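Local coordinates for protein mitogen (Streptococcus dysgalactiae, PDB 2J4X) that binds a zinc ion and, as a bacterial superantigen, probably acts as a toxin by bridging MHC class II molecules and T-cell receptors, at residues 109-114 with 202-207; 135-140 with 166-171; 143-148 with 178-183. All blocks are in the same frame, centred on the assembly; numbering follows the deposited sequence.

Contact 1 (109-114 with 202-207); sequences IYMNIF and FDVYLN. With ZN (zinc ion), chain B.
The Phe202 ring takes a methyl group squarely on one face: Ile109 CG2 stands 3.6 Å from its centroid, 10° off the ring normal, a CH-pi contact. Of the Ile109 branches, CG2 is the one opposite the backbone N (chi1 to CG1 -58°), which brings it there. On the other side of the sheet Phe114 meets Asp203 OD1 at its ring edge, with CE1 3.5 Å from that oxygen. Tyr205, its plane 26° from that of Phe114, runs alongside but so displaced that it stacks instead on Tyr167 of the next strand. The two segments themselves run as parallel neighbours, a pairing of the beta-grasp fold. Five backbone hydrogen bonds join them, from Phe202 N to Tyr110 O (2.8 Å) through to Leu206 N to Phe114 O (2.9 Å). Facing helix 137-150, apolar chains of different shape pack together: unbranched Met111, beta-branched Ile113 and Val204, flat Phe202. Met111 CG touches Val204 CG2 at 3.7 Å. On the Phe114 side Asp203 OD2 binds zinc at 2.2 Å, with His171 and His201. The metal at OD2 and the slightly positive C-H edge of Phe114 near OD1 would probably both suit a negative charge.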
# COMPACT_ATOMS: atom_id res chain seq x y z
N ILE A 109 -0.80 -14.85 2.10
CA ILE A 109 0.60 -14.76 1.72
C ILE A 109 1.50 -14.52 2.92
O ILE A 109 1.24 -13.66 3.75
CB ILE A 109 0.79 -13.64 0.65
CG1 ILE A 109 -0.07 -13.94 -0.58
CG2 ILE A 109 2.25 -13.58 0.20
CD1 ILE A 109 0.34 -15.21 -1.30
N TYR A 110 2.56 -15.33 3.01
CA TYR A 110 3.53 -15.23 4.09
C TYR A 110 4.58 -14.16 3.84
O TYR A 110 5.00 -13.88 2.71
CB TYR A 110 4.20 -16.60 4.36
CG TYR A 110 3.37 -17.45 5.30
CD1 TYR A 110 2.22 -18.09 4.84
CD2 TYR A 110 3.62 -17.45 6.67
CE1 TYR A 110 1.30 -18.68 5.73
CE2 TYR A 110 2.73 -18.04 7.58
CZ TYR A 110 1.56 -18.65 7.10
OH TYR A 110 0.61 -19.17 7.98
N MET A 111 4.97 -13.54 4.95
CA MET A 111 5.95 -12.48 4.98
C MET A 111 7.16 -13.09 5.70
O MET A 111 7.07 -13.50 6.85
CB MET A 111 5.36 -11.30 5.77
CG MET A 111 6.01 -9.94 5.60
SD MET A 111 4.92 -8.68 6.36
CE MET A 111 5.65 -8.53 7.94
N ASN A 112 8.28 -13.20 4.98
CA ASN A 112 9.52 -13.75 5.55
C ASN A 112 10.37 -12.56 5.92
O ASN A 112 10.71 -11.75 5.05
CB ASN A 112 10.28 -14.56 4.51
CG ASN A 112 9.50 -15.74 4.01
OD1 ASN A 112 9.60 -16.09 2.82
ND2 ASN A 112 8.73 -16.36 4.90
N ILE A 113 10.73 -12.47 7.20
CA ILE A 113 11.54 -11.37 7.68
C ILE A 113 12.97 -11.84 7.93
O ILE A 113 13.20 -12.79 8.67
CB ILE A 113 10.96 -10.79 8.96
CG1 ILE A 113 9.47 -10.51 8.76
CG2 ILE A 113 11.69 -9.51 9.30
CD1 ILE A 113 8.80 -9.89 9.95
N PHE A 114 13.92 -11.18 7.27
CA PHE A 114 15.34 -11.51 7.38
C PHE A 114 16.11 -10.38 7.99
O PHE A 114 15.83 -9.22 7.72
CB PHE A 114 15.91 -11.84 6.00
CG PHE A 114 15.25 -13.02 5.35
CD1 PHE A 114 14.44 -12.85 4.23
CD2 PHE A 114 15.42 -14.30 5.87
CE1 PHE A 114 13.81 -13.95 3.65
CE2 PHE A 114 14.79 -15.39 5.30
CZ PHE A 114 13.99 -15.21 4.19
N PHE A 202 6.15 -12.95 0.37
CA PHE A 202 6.77 -11.63 0.52
C PHE A 202 8.06 -11.80 1.31
O PHE A 202 8.08 -12.55 2.28
CB PHE A 202 5.85 -10.66 1.28
CG PHE A 202 4.55 -10.38 0.58
CD1 PHE A 202 3.38 -10.21 1.33
CD2 PHE A 202 4.48 -10.31 -0.81
CE1 PHE A 202 2.15 -9.99 0.69
CE2 PHE A 202 3.27 -10.09 -1.45
CZ PHE A 202 2.10 -9.93 -0.70
N ASP A 203 9.12 -11.11 0.89
CA ASP A 203 10.42 -11.17 1.57
C ASP A 203 10.82 -9.81 2.10
O ASP A 203 10.85 -8.82 1.37
CB ASP A 203 11.52 -11.65 0.63
CG ASP A 203 11.42 -13.13 0.32
OD1 ASP A 203 11.31 -13.95 1.27
OD2 ASP A 203 11.47 -13.47 -0.88
N VAL A 204 11.15 -9.75 3.39
CA VAL A 204 11.55 -8.50 4.02
C VAL A 204 13.04 -8.57 4.35
O VAL A 204 13.47 -9.50 5.02
CB VAL A 204 10.75 -8.28 5.30
CG1 VAL A 204 11.10 -6.94 5.90
CG2 VAL A 204 9.26 -8.37 4.99
N TYR A 205 13.83 -7.61 3.87
CA TYR A 205 15.28 -7.60 4.12
C TYR A 205 15.73 -6.46 5.00
O TYR A 205 16.10 -5.39 4.50
CB TYR A 205 16.05 -7.53 2.81
CG TYR A 205 15.78 -8.72 1.94
CD1 TYR A 205 14.77 -8.70 0.98
CD2 TYR A 205 16.48 -9.90 2.15
CE1 TYR A 205 14.47 -9.83 0.23
CE2 TYR A 205 16.19 -11.04 1.42
CZ TYR A 205 15.19 -11.00 0.47
OH TYR A 205 14.93 -12.15 -0.24
N LEU A 206 15.73 -6.71 6.30
CA LEU A 206 16.11 -5.70 7.29
C LEU A 206 17.61 -5.41 7.34
O LEU A 206 18.44 -6.31 7.31
CB LEU A 206 15.59 -6.11 8.67
CG LEU A 206 14.08 -6.39 8.69
CD1 LEU A 206 13.63 -6.67 10.11
CD2 LEU A 206 13.32 -5.21 8.09
N ASN A 207 17.93 -4.12 7.41
CA ASN A 207 19.30 -3.65 7.47
C ASN A 207 20.13 -4.18 6.33
O ASN A 207 21.25 -4.63 6.53
CB ASN A 207 19.93 -4.04 8.81
CG ASN A 207 19.28 -3.34 9.98
OD1 ASN A 207 18.91 -3.97 10.96
ND2 ASN A 207 19.13 -2.03 9.88
ZN ZN B . 11.67 -15.52 -1.60

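Contact 2 (135-140 with 166-171); sequences VTFQEI and GYWGIH. With ZN (zinc ion), chain B.
Trp168 receives helix 137-150 on the six-membered part of its indole, and the packing is closest where Ile140 CG2 comes within 3.3 Å of Trp168 CH2. Ile140 comes in perpendicular to the indole side chain, and its CG2 is the atom that touches. Beside it the rings of Phe137 and Trp168 meet rim to rim, Phe137 CE1 lying 3.6 Å from Trp168 CZ2. Their planes are only 2° apart, yet neither ring covers the other's face. Phe137 reaches the sheet because its CG stands opposite the backbone N (chi1 167°), which carries the ring toward Trp168 and Ile170. Its edge then meets Ile170 CD1, 3.9 Å from Phe137 CD1.

This is the central packing of the beta-grasp domain, in which a helix lies across a mixed sheet and alternate strand residues face it. Trp168 and Ile170 point to the helix; large apolar groups suit them because all four touching residues are buried. The indole still has a polar atom to satisfy, and Trp168 NE1 hydrogen-bonds to Asp141 OD1, the helix residue next after 135-140. At the helix start Thr136 is the N-cap, its OG1 accepting from Glu139 N at 3.2 Å.

Packing is looser between the ends of the isoleucines, where Ile140 CD1 and Ile170 CD1 are 4.2 Å apart. Toward solvent the chemistry turns polar. Glu139, partly exposed on the helix, forms a salt bridge with Arg143, a turn further on. The far face of the strand carries Tyr167 and His171, both partly exposed, and there His171 ND1 binds zinc at 2.2 Å alongside His201 and Asp203.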
# COMPACT_ATOMS: atom_id res chain seq x y z
N VAL A 135 -4.98 -6.89 -6.40
CA VAL A 135 -4.89 -5.93 -5.30
C VAL A 135 -3.83 -4.91 -5.70
O VAL A 135 -2.83 -5.25 -6.34
CB VAL A 135 -4.48 -6.61 -3.91
CG1 VAL A 135 -5.34 -7.84 -3.65
CG2 VAL A 135 -3.00 -6.93 -3.88
N THR A 136 -4.05 -3.65 -5.35
CA THR A 136 -3.08 -2.63 -5.68
C THR A 136 -1.78 -2.91 -4.93
O THR A 136 -1.79 -3.52 -3.86
CB THR A 136 -3.55 -1.21 -5.25
OG1 THR A 136 -3.94 -1.22 -3.86
CG2 THR A 136 -4.69 -0.75 -6.12
N PHE A 137 -0.65 -2.49 -5.51
CA PHE A 137 0.64 -2.62 -4.86
C PHE A 137 0.61 -1.72 -3.60
O PHE A 137 1.19 -2.06 -2.57
CB PHE A 137 1.75 -2.15 -5.81
CG PHE A 137 3.09 -1.96 -5.13
CD1 PHE A 137 3.84 -3.05 -4.71
CD2 PHE A 137 3.57 -0.68 -4.84
CE1 PHE A 137 5.03 -2.87 -4.03
CE2 PHE A 137 4.77 -0.49 -4.16
CZ PHE A 137 5.49 -1.59 -3.76
N GLN A 138 -0.07 -0.57 -3.69
CA GLN A 138 -0.17 0.34 -2.56
C GLN A 138 -0.73 -0.37 -1.33
O GLN A 138 -0.23 -0.14 -0.21
CB GLN A 138 -1.06 1.54 -2.87
CG GLN A 138 -1.29 2.38 -1.62
CD GLN A 138 -2.11 3.62 -1.86
OE1 GLN A 138 -2.26 4.45 -0.96
NE2 GLN A 138 -2.64 3.77 -3.06
N GLU A 139 -1.75 -1.21 -1.53
CA GLU A 139 -2.37 -1.95 -0.43
C GLU A 139 -1.38 -2.91 0.23
O GLU A 139 -1.27 -2.94 1.45
CB GLU A 139 -3.58 -2.76 -0.90
CG GLU A 139 -4.18 -3.59 0.26
CD GLU A 139 -5.36 -4.46 -0.14
OE1 GLU A 139 -6.09 -4.11 -1.09
OE2 GLU A 139 -5.56 -5.48 0.52
N ILE A 140 -0.70 -3.72 -0.58
CA ILE A 140 0.32 -4.65 -0.07
C ILE A 140 1.41 -3.87 0.68
O ILE A 140 1.74 -4.20 1.82
CB ILE A 140 1.02 -5.40 -1.21
CG1 ILE A 140 0.01 -6.23 -2.00
CG2 ILE A 140 2.13 -6.27 -0.65
CD1 ILE A 140 0.61 -6.97 -3.18
N GLY A 166 16.52 -0.77 4.78
CA GLY A 166 15.98 -2.04 4.31
C GLY A 166 15.03 -1.98 3.13
O GLY A 166 14.66 -0.92 2.66
N TYR A 167 14.63 -3.14 2.65
CA TYR A 167 13.70 -3.23 1.52
C TYR A 167 12.95 -4.57 1.57
O TYR A 167 13.27 -5.46 2.36
CB TYR A 167 14.48 -3.07 0.19
CG TYR A 167 15.45 -4.20 -0.15
CD1 TYR A 167 15.10 -5.20 -1.06
CD2 TYR A 167 16.70 -4.27 0.44
CE1 TYR A 167 15.97 -6.23 -1.36
CE2 TYR A 167 17.58 -5.29 0.15
CZ TYR A 167 17.21 -6.27 -0.74
OH TYR A 167 18.08 -7.28 -1.01
N TRP A 168 11.92 -4.71 0.75
CA TRP A 168 11.20 -5.96 0.74
C TRP A 168 10.87 -6.27 -0.70
O TRP A 168 11.12 -5.47 -1.59
CB TRP A 168 9.91 -5.88 1.57
CG TRP A 168 8.87 -5.01 0.98
CD1 TRP A 168 8.82 -3.64 1.00
CD2 TRP A 168 7.71 -5.44 0.26
NE1 TRP A 168 7.69 -3.19 0.35
CE2 TRP A 168 7.00 -4.27 -0.12
CE3 TRP A 168 7.21 -6.70 -0.11
CZ2 TRP A 168 5.80 -4.33 -0.85
CZ3 TRP A 168 6.02 -6.75 -0.83
CH2 TRP A 168 5.32 -5.57 -1.19
N GLY A 169 10.30 -7.45 -0.92
CA GLY A 169 9.92 -7.84 -2.26
C GLY A 169 8.76 -8.82 -2.34
O GLY A 169 8.47 -9.56 -1.41
N ILE A 170 8.09 -8.79 -3.49
CA ILE A 170 6.99 -9.69 -3.78
C ILE A 170 7.72 -10.78 -4.56
O ILE A 170 8.28 -10.51 -5.63
CB ILE A 170 5.96 -9.01 -4.72
CG1 ILE A 170 5.30 -7.85 -3.98
CG2 ILE A 170 4.93 -10.04 -5.21
CD1 ILE A 170 4.48 -6.93 -4.86
N HIS A 171 7.76 -11.98 -4.00
CA HIS A 171 8.44 -13.07 -4.69
C HIS A 171 7.42 -13.90 -5.42
O HIS A 171 6.64 -14.65 -4.82
CB HIS A 171 9.22 -13.95 -3.72
CG HIS A 171 10.38 -14.66 -4.36
ND1 HIS A 171 11.59 -14.86 -3.71
CD2 HIS A 171 10.52 -15.21 -5.59
CE1 HIS A 171 12.42 -15.49 -4.52
NE2 HIS A 171 11.79 -15.71 -5.67
ZN ZN B . 11.67 -15.52 -1.60

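Contact 3 (143-148 with 178-183); sequences RLRKSL and KFTDLF
Arg145 and Leu182 provide most of this contact, their side chains lying antiparallel alongside each other. The apolar part rests on Leu182, whose two methyls are shared out along the helix. Its CD2 lies 4.0 Å from Arg145 CG and 4.2 Å from Leu144 CD2, while Leu182 CD1 is 4.1 Å from Leu148 CD1. Both helix leucines meet Leu182 roughly perpendicularly. A leucine suits this spot, since its forked end can reach several neighbours at once. Spaced one helical turn apart, Leu144 and Leu148 also meet Met111 on strand 104-114, so they belong to the hydrophobic layer between helix and sheet of the beta-grasp domain; here the helix meets the end of edge strand 177-181.

The polar part belongs to the guanidinium of Arg145, carried to the strand end by a nearly straight chain (chi2 174°, chi3 -167°). Arg145 NH2 gives a weak hydrogen bond to Asp181 O, 3.2 Å long, and Thr180 CG2 sits at the guanidinium edge, 3.7 Å from NH2. Leu182 lies against one face. An arginine suits the place because its long chain packs on the leucine while its N-H donors serve carbonyls of the turn. Firmer partners lie beyond the two segments: Arg145 NE makes a salt bridge with Asp141, and NH1 donates to Thr184 O.

As the strand ends, Asp181 OD1 accepts from Phe183 N at 3.0 Å, forming an Asx turn. That donor comes from above the carboxylate plane, and a glycerol, probably from the crystallisation liquor, also hydrogen-bonds to OD1.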
# COMPACT_ATOMS: atom_id res chain seq x y z
N ARG A 143 0.03 -2.26 4.03
CA ARG A 143 -0.26 -3.24 5.06
C ARG A 143 1.05 -3.92 5.55
O ARG A 143 1.21 -4.22 6.76
CB ARG A 143 -1.24 -4.29 4.51
CG ARG A 143 -2.61 -3.73 4.14
CD ARG A 143 -3.53 -4.81 3.57
NE ARG A 143 -3.80 -5.88 4.52
CZ ARG A 143 -4.45 -7.00 4.23
NH1 ARG A 143 -4.91 -7.19 3.01
NH2 ARG A 143 -4.67 -7.92 5.15
N LEU A 144 1.99 -4.14 4.64
CA LEU A 144 3.25 -4.77 5.01
C LEU A 144 4.02 -3.86 5.93
O LEU A 144 4.60 -4.32 6.93
CB LEU A 144 4.10 -5.11 3.77
CG LEU A 144 5.43 -5.82 4.05
CD1 LEU A 144 5.76 -6.78 2.92
CD2 LEU A 144 6.53 -4.80 4.25
N ARG A 145 4.04 -2.56 5.62
CA ARG A 145 4.77 -1.60 6.45
C ARG A 145 4.12 -1.47 7.83
O ARG A 145 4.81 -1.47 8.83
CB ARG A 145 4.86 -0.23 5.77
CG ARG A 145 5.77 -0.21 4.57
CD ARG A 145 5.73 1.11 3.85
NE ARG A 145 6.37 1.01 2.54
CZ ARG A 145 7.38 1.77 2.13
NH1 ARG A 145 7.91 2.69 2.92
NH2 ARG A 145 7.85 1.61 0.91
N LYS A 146 2.79 -1.36 7.86
CA LYS A 146 2.04 -1.23 9.12
C LYS A 146 2.24 -2.45 10.02
O LYS A 146 2.37 -2.33 11.24
CB LYS A 146 0.55 -1.01 8.83
CG LYS A 146 0.21 0.43 8.48
CD LYS A 146 -1.29 0.56 8.11
CE LYS A 146 -1.72 1.99 7.81
NZ LYS A 146 -1.87 2.80 9.03
N SER A 147 2.30 -3.63 9.43
CA SER A 147 2.54 -4.85 10.18
C SER A 147 3.96 -4.81 10.81
O SER A 147 4.17 -5.23 11.95
CB SER A 147 2.38 -6.06 9.24
OG SER A 147 2.88 -7.25 9.82
N LEU A 148 4.92 -4.28 10.05
CA LEU A 148 6.29 -4.17 10.54
C LEU A 148 6.40 -3.05 11.59
O LEU A 148 7.22 -3.11 12.49
CB LEU A 148 7.24 -3.89 9.37
CG LEU A 148 7.57 -5.01 8.38
CD1 LEU A 148 8.29 -4.45 7.19
CD2 LEU A 148 8.40 -6.08 9.06
N LYS A 178 9.76 -8.31 -7.11
CA LYS A 178 9.54 -6.87 -7.24
C LYS A 178 10.01 -6.32 -5.91
O LYS A 178 9.40 -6.58 -4.87
CB LYS A 178 8.08 -6.51 -7.46
CG LYS A 178 7.88 -5.00 -7.55
CD LYS A 178 6.41 -4.68 -7.75
CE LYS A 178 6.06 -3.31 -7.21
NZ LYS A 178 6.47 -2.15 -8.06
N PHE A 179 11.11 -5.57 -5.94
CA PHE A 179 11.71 -5.00 -4.74
C PHE A 179 11.31 -3.54 -4.48
O PHE A 179 11.14 -2.75 -5.41
CB PHE A 179 13.24 -5.09 -4.85
CG PHE A 179 13.79 -6.48 -4.71
CD1 PHE A 179 14.62 -7.02 -5.70
CD2 PHE A 179 13.53 -7.24 -3.56
CE1 PHE A 179 15.18 -8.29 -5.56
CE2 PHE A 179 14.09 -8.51 -3.41
CZ PHE A 179 14.92 -9.03 -4.41
N THR A 180 11.18 -3.20 -3.19
CA THR A 180 10.80 -1.85 -2.80
C THR A 180 11.61 -1.40 -1.60
O THR A 180 11.78 -2.14 -0.65
CB THR A 180 9.29 -1.77 -2.47
OG1 THR A 180 8.54 -2.15 -3.62
CG2 THR A 180 8.90 -0.36 -2.06
N ASP A 181 12.10 -0.16 -1.64
CA ASP A 181 12.89 0.39 -0.55
C ASP A 181 11.92 0.79 0.55
O ASP A 181 11.02 1.59 0.31
CB ASP A 181 13.66 1.63 -1.04
CG ASP A 181 14.73 2.06 -0.09
OD1 ASP A 181 14.60 1.82 1.12
OD2 ASP A 181 15.71 2.66 -0.54
N LEU A 182 12.10 0.21 1.74
CA LEU A 182 11.24 0.47 2.90
C LEU A 182 11.40 1.85 3.49
O LEU A 182 10.65 2.25 4.36
CB LEU A 182 11.51 -0.54 4.00
CG LEU A 182 10.88 -1.93 3.88
CD1 LEU A 182 11.33 -2.84 5.04
CD2 LEU A 182 9.35 -1.77 3.85
N PHE A 183 12.42 2.57 3.02
CA PHE A 183 12.71 3.92 3.49
C PHE A 183 12.45 4.98 2.44
O PHE A 183 13.07 6.04 2.44
CB PHE A 183 14.15 3.99 4.03
CG PHE A 183 14.29 3.38 5.39
CD1 PHE A 183 14.30 2.00 5.55
CD2 PHE A 183 14.23 4.18 6.53
CE1 PHE A 183 14.22 1.43 6.82
CE2 PHE A 183 14.16 3.61 7.80
CZ PHE A 183 14.15 2.24 7.94

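Overall arrangement
All three contacts are largely buried and belong to one beta-grasp domain, with different roles in it. Contact 1 builds the sheet itself, joining two neighbouring strands by backbone hydrogen bonds. Contacts 2 and 3 lay successive parts of helix 137-150 on the strands 166-172 and 177-181, which are paired to each other; contact 2 is apolar throughout across its interface, whereas contact 3 adds a buried arginine at the strand end. Phe202 of contact 1 packs on Ile140 of contact 2, and the backbones of Trp168 and Thr180 tie contact 2 to contact 3. The opposite, more open face of the sheet carries the zinc site, to which contacts 1 and 2 each lend a ligand.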